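Local atomic coordinates of putative exported protein (Bacteroides fragilis NCTC 9343, PDB entry 3IEE), a protein that is of unknown function but, as an all-helical putative exported protein with a lipoprotein-type signal, probably works outside the cytoplasm. Residues K203-E206 and L207-L211; V237-F240 and I241-K245. All blocks are in the same frame, centred on the assembly; numbering follows the deposited sequence.

Interaction 1 of 2, residues K203-E206 and L207-L211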
loop_
_atom_site.group_PDB
_atom_site.type_symbol
_atom_site.label_atom_id
_atom_site.label_comp_id
_atom_site.label_asym_id
_atom_site.label_seq_id
_atom_site.Cartn_x
_atom_site.Cartn_y
_atom_site.Cartn_z
ATOM N N LYS A 203 -13.118 0.005 -1.412
ATOM C CA LYS A 203 -12.306 0.027 -0.202
ATOM C C LYS A 203 -12.843 1.031 0.844
ATOM O O LYS A 203 -12.736 0.777 2.048
ATOM C CB LYS A 203 -10.840 0.329 -0.508
ATOM C CG LYS A 203 -10.145 -0.741 -1.339
ATOM C CD LYS A 203 -10.037 -2.083 -0.643
ATOM C CE LYS A 203 -8.839 -2.162 0.317
ATOM N NZ LYS A 203 -8.673 -3.537 0.896
ATOM N N VAL A 204 -13.412 2.148 0.393
ATOM C CA VAL A 204 -14.090 3.096 1.298
ATOM C C VAL A 204 -15.294 2.440 1.953
ATOM O O VAL A 204 -15.563 2.610 3.178
ATOM C CB VAL A 204 -14.485 4.389 0.583
ATOM C CG1 VAL A 204 -15.418 5.207 1.487
ATOM C CG2 VAL A 204 -13.223 5.158 0.154
ATOM N N ALA A 205 -15.995 1.591 1.199
ATOM C CA ALA A 205 -17.119 0.854 1.771
ATOM C C ALA A 205 -16.628 -0.169 2.797
ATOM O O ALA A 205 -17.272 -0.377 3.823
ATOM C CB ALA A 205 -17.944 0.159 0.619
ATOM N N GLU A 206 -15.470 -0.794 2.569
ATOM C CA GLU A 206 -14.877 -1.708 3.576
ATOM C C GLU A 206 -14.508 -0.933 4.821
ATOM O O GLU A 206 -14.774 -1.381 5.957
ATOM C CB GLU A 206 -13.622 -2.388 3.063
ATOM C CG GLU A 206 -13.865 -3.406 1.975
ATOM C CD GLU A 206 -12.565 -3.974 1.403
ATOM O OE1 GLU A 206 -11.462 -3.797 2.017
ATOM O OE2 GLU A 206 -12.671 -4.589 0.304
ATOM N N LEU A 207 -13.859 0.206 4.611
ATOM C CA LEU A 207 -13.462 1.056 5.735
ATOM C C LEU A 207 -14.689 1.459 6.554
ATOM O O LEU A 207 -14.669 1.474 7.794
ATOM C CB LEU A 207 -12.658 2.243 5.246
ATOM C CG LEU A 207 -12.058 3.136 6.358
ATOM C CD1 LEU A 207 -11.230 2.383 7.403
ATOM C CD2 LEU A 207 -11.255 4.256 5.699
ATOM N N THR A 208 -15.750 1.823 5.848
ATOM C CA THR A 208 -17.004 2.192 6.522
ATOM C C THR A 208 -17.573 1.037 7.384
ATOM O O THR A 208 -17.961 1.257 8.517
ATOM C CB THR A 208 -18.011 2.697 5.512
ATOM O OG1 THR A 208 -17.506 3.884 4.866
ATOM C CG2 THR A 208 -19.361 3.000 6.195
ATOM N N LYS A 209 -17.599 -0.191 6.830
ATOM C CA LYS A 209 -17.997 -1.359 7.595
ATOM C C LYS A 209 -17.112 -1.562 8.818
ATOM O O LYS A 209 -17.623 -1.880 9.907
ATOM C CB LYS A 209 -17.959 -2.626 6.737
ATOM C CG LYS A 209 -19.049 -2.687 5.712
ATOM C CD LYS A 209 -18.817 -3.883 4.726
ATOM C CE LYS A 209 -19.098 -3.509 3.213
ATOM N NZ LYS A 209 -17.935 -3.799 2.220
ATOM N N GLN A 210 -15.786 -1.385 8.661
ATOM C CA GLN A 210 -14.877 -1.498 9.803
ATOM C C GLN A 210 -15.217 -0.444 10.868
ATOM O O GLN A 210 -15.222 -0.699 12.090
ATOM C CB GLN A 210 -13.405 -1.388 9.323
ATOM C CG GLN A 210 -13.025 -2.598 8.464
ATOM C CD GLN A 210 -11.845 -2.408 7.590
ATOM O OE1 GLN A 210 -11.105 -1.426 7.685
ATOM N NE2 GLN A 210 -11.689 -3.351 6.663
ATOM N N LEU A 211 -15.471 0.782 10.415
ATOM C CA LEU A 211 -15.778 1.872 11.344
ATOM C C LEU A 211 -17.101 1.599 12.083
ATOM O O LEU A 211 -17.163 1.771 13.292
ATOM C CB LEU A 211 -15.804 3.216 10.634
ATOM C CG LEU A 211 -16.156 4.424 11.474
ATOM C CD1 LEU A 211 -15.240 4.528 12.679
ATOM C CD2 LEU A 211 -16.091 5.708 10.598
HETATM O O HOH W 1 -10.216 -4.470 4.397
HETATM O O HOH W 2 -14.816 -4.656 6.022
#

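Interaction 2 of 2, residues V237-F240 and I241-K245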
loop_
_atom_site.group_PDB
_atom_site.type_symbol
_atom_site.label_atom_id
_atom_site.label_comp_id
_atom_site.label_asym_id
_atom_site.label_seq_id
_atom_site.Cartn_x
_atom_site.Cartn_y
_atom_site.Cartn_z
ATOM N N VAL A 237 -10.910 8.715 11.355
ATOM C CA VAL A 237 -11.256 7.780 10.285
ATOM C C VAL A 237 -12.489 8.270 9.538
ATOM O O VAL A 237 -12.542 8.276 8.313
ATOM C CB VAL A 237 -11.469 6.339 10.795
ATOM C CG1 VAL A 237 -11.987 5.459 9.633
ATOM C CG2 VAL A 237 -10.191 5.810 11.465
ATOM N N GLU A 238 -13.490 8.704 10.269
ATOM C CA GLU A 238 -14.692 9.239 9.679
ATOM C C GLU A 238 -14.390 10.474 8.803
ATOM O O GLU A 238 -14.896 10.591 7.679
ATOM C CB GLU A 238 -15.703 9.501 10.764
ATOM C CG GLU A 238 -17.046 9.966 10.203
ATOM C CD GLU A 238 -18.223 9.682 11.082
ATOM O OE1 GLU A 238 -18.112 8.950 12.064
ATOM O OE2 GLU A 238 -19.311 10.223 10.770
ATOM N N THR A 239 -13.539 11.367 9.298
ATOM C CA THR A 239 -13.086 12.516 8.496
ATOM C C THR A 239 -12.402 12.077 7.208
ATOM O O THR A 239 -12.605 12.654 6.124
ATOM C CB THR A 239 -12.124 13.365 9.351
ATOM O OG1 THR A 239 -12.887 13.870 10.455
ATOM C CG2 THR A 239 -11.475 14.521 8.573
ATOM N N PHE A 240 -11.580 11.054 7.333
ATOM C CA PHE A 240 -10.860 10.504 6.180
ATOM C C PHE A 240 -11.832 9.944 5.123
ATOM O O PHE A 240 -11.712 10.229 3.930
ATOM C CB PHE A 240 -9.904 9.431 6.658
ATOM C CG PHE A 240 -9.139 8.772 5.558
ATOM C CD1 PHE A 240 -9.606 7.605 4.925
ATOM C CD2 PHE A 240 -7.918 9.266 5.194
ATOM C CE1 PHE A 240 -8.835 6.965 3.906
ATOM C CE2 PHE A 240 -7.175 8.655 4.204
ATOM C CZ PHE A 240 -7.609 7.514 3.579
ATOM N N ILE A 241 -12.803 9.161 5.581
ATOM C CA ILE A 241 -13.811 8.606 4.680
ATOM C C ILE A 241 -14.511 9.718 3.911
ATOM O O ILE A 241 -14.692 9.643 2.682
ATOM C CB ILE A 241 -14.836 7.756 5.442
ATOM C CG1 ILE A 241 -14.212 6.462 6.012
ATOM C CG2 ILE A 241 -16.128 7.461 4.566
ATOM C CD1 ILE A 241 -15.122 5.819 7.029
ATOM N N LYS A 242 -14.898 10.763 4.619
ATOM C CA LYS A 242 -15.615 11.883 4.005
ATOM C C LYS A 242 -14.711 12.629 2.981
ATOM O O LYS A 242 -15.184 13.044 1.909
ATOM C CB LYS A 242 -16.190 12.810 5.074
ATOM C CG LYS A 242 -17.357 12.144 5.811
ATOM C CD LYS A 242 -18.170 13.026 6.816
ATOM C CE LYS A 242 -17.443 13.304 8.119
ATOM N NZ LYS A 242 -18.351 13.776 9.242
ATOM N N GLN A 243 -13.444 12.796 3.313
ATOM C CA GLN A 243 -12.487 13.439 2.396
ATOM C C GLN A 243 -12.302 12.583 1.130
ATOM O O GLN A 243 -12.228 13.115 0.030
ATOM C CB GLN A 243 -11.143 13.643 3.084
ATOM C CG GLN A 243 -11.101 14.754 4.136
ATOM C CD GLN A 243 -9.637 15.083 4.540
ATOM O OE1 GLN A 243 -8.688 14.315 4.264
ATOM N NE2 GLN A 243 -9.453 16.236 5.150
ATOM N N VAL A 244 -12.221 11.261 1.278
ATOM C CA VAL A 244 -11.997 10.403 0.112
ATOM C C VAL A 244 -13.227 10.516 -0.776
ATOM O O VAL A 244 -13.089 10.640 -1.984
ATOM C CB VAL A 244 -11.731 8.931 0.449
ATOM C CG1 VAL A 244 -11.688 8.052 -0.877
ATOM C CG2 VAL A 244 -10.446 8.776 1.287
ATOM N N LYS A 245 -14.413 10.492 -0.174
ATOM C CA LYS A 245 -15.639 10.678 -0.967
ATOM C C LYS A 245 -15.690 11.991 -1.750
ATOM O O LYS A 245 -16.084 12.011 -2.919
ATOM C CB LYS A 245 -16.851 10.529 -0.064
ATOM C CG LYS A 245 -17.087 9.100 0.295
ATOM C CD LYS A 245 -18.316 9.017 1.135
ATOM C CE LYS A 245 -18.579 7.627 1.573
ATOM N NZ LYS A 245 -19.439 7.730 2.770
#

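Interaction 1 of 2, residues K203-E206 and L207-L211
Thr208 turns its hydroxyl back onto the preceding turn, where OG1 donates to the carbonyl oxygen of Val204 at 2.9 Å. The same oxygen also accepts the backbone N-H of Thr208 at 2.8 Å, and the two donors reach it from opposite faces of the carbonyl plane; OG1 stands 36° out of that plane rather than on a lone pair. The torsion explains the reach: with chi1 at -62°, OG1 lies beside its own backbone N and anti to the carbonyl carbon, facing the earlier turn, and it comes within 4.2 Å of Val204 CG1. This is the familiar i to i-4 return of a threonine hydroxyl inside an alpha-helix, here in the middle of helix 197-215, whose ladder continues with Leu207 N to Lys203 O, Lys209 N to Ala205 O and Gln210 N to Glu206 O. A polar chain runs along another side of the helix. The Lys203 chain bends at chi2 and chi3 and is extended at the end, which brings NZ to the syn side of Glu206 OE1 at 3.0 Å, a salt bridge that is also a hydrogen bond. Glu206 offers the same OE1 to a water at 2.8 Å, and this water accepts from Gln210 NE2 at 2.9 Å, carrying the polar chain one turn further. The other end of the Gln210 amide is fixed by Thr181 of helix 169-189, to which OE1 is hydrogen-bonded. Lys209 folds back over the carbonyl of Ala205, and NZ approaches Glu206 CG to 4.1 Å without meeting the carboxylate.

Interaction 2 of 2, residues V237-F240 and I241-K245
Phe240 and Val244, one turn apart on helix 224-247, meet through a CH-pi contact in which Val244 CG2 lies over one face of the ring, 3.9 Å from its centroid and 25° off the normal. The methyl sits toward the rim, nearest Phe240 CE1 at 3.6 Å. Phe240 places its CG anti to the backbone N (chi1 178°), beside its own carbonyl carbon, which carries the ring forward along the helix to where the valine methyl can rest on it. CG2 also closes to 3.3 Å on Phe240 O, the oxygen that accepts the Val244 N-H, so the methyl touches both the ring and the carbonyl oxygen.

Ile241 leans the other way. Its CG1 branch turns back over the previous turn, coming to 3.4 Å from Val237 O, and CD1 continues to Val237 CG1 at 4.1 Å. Val237 O is at the same time the acceptor for Ile241 N, one of four successive i to i-4 backbone bonds here. The end of the Lys242 chain passes obliquely by Glu238 CG, with CE 4.0 Å away; the salt bridge from NZ to Glu238 OE2 is long, while OE1 of the same carboxylate forms a salt bridge with Lys215.

These side chains divide a helix among three neighbours. Val237 and Phe240 touch Met182 of helix 169-189, and Ile241 packs on Leu207 and Leu211 of helix 197-215. Val244 contacts both of those helices as well as Leu261 of helix 255-268, on which Gln243 also rests, so residues 237-245 lie against helices 169-189, 197-215 and 255-268.

Followed from the N terminus, the chain forms interaction 1 within helix 197-215 and, after the connection to helix 224-247, interaction 2. Each is a local contact between adjoining turns, so neither closes a long loop; they stand in series, neither nesting nor crossing. Their centres lie about 10 Å apart, and the two helices touch directly along their apolar sides. Val204 CG2 meets Val244 CG1 at 3.4 Å, and Ile241 CD1 reaches Thr208 OG1 at 3.8 Å. Helix 169-189 is a shared neighbour of both, so the two contacts join three consecutive helices within the DUF3829-like C-terminal region.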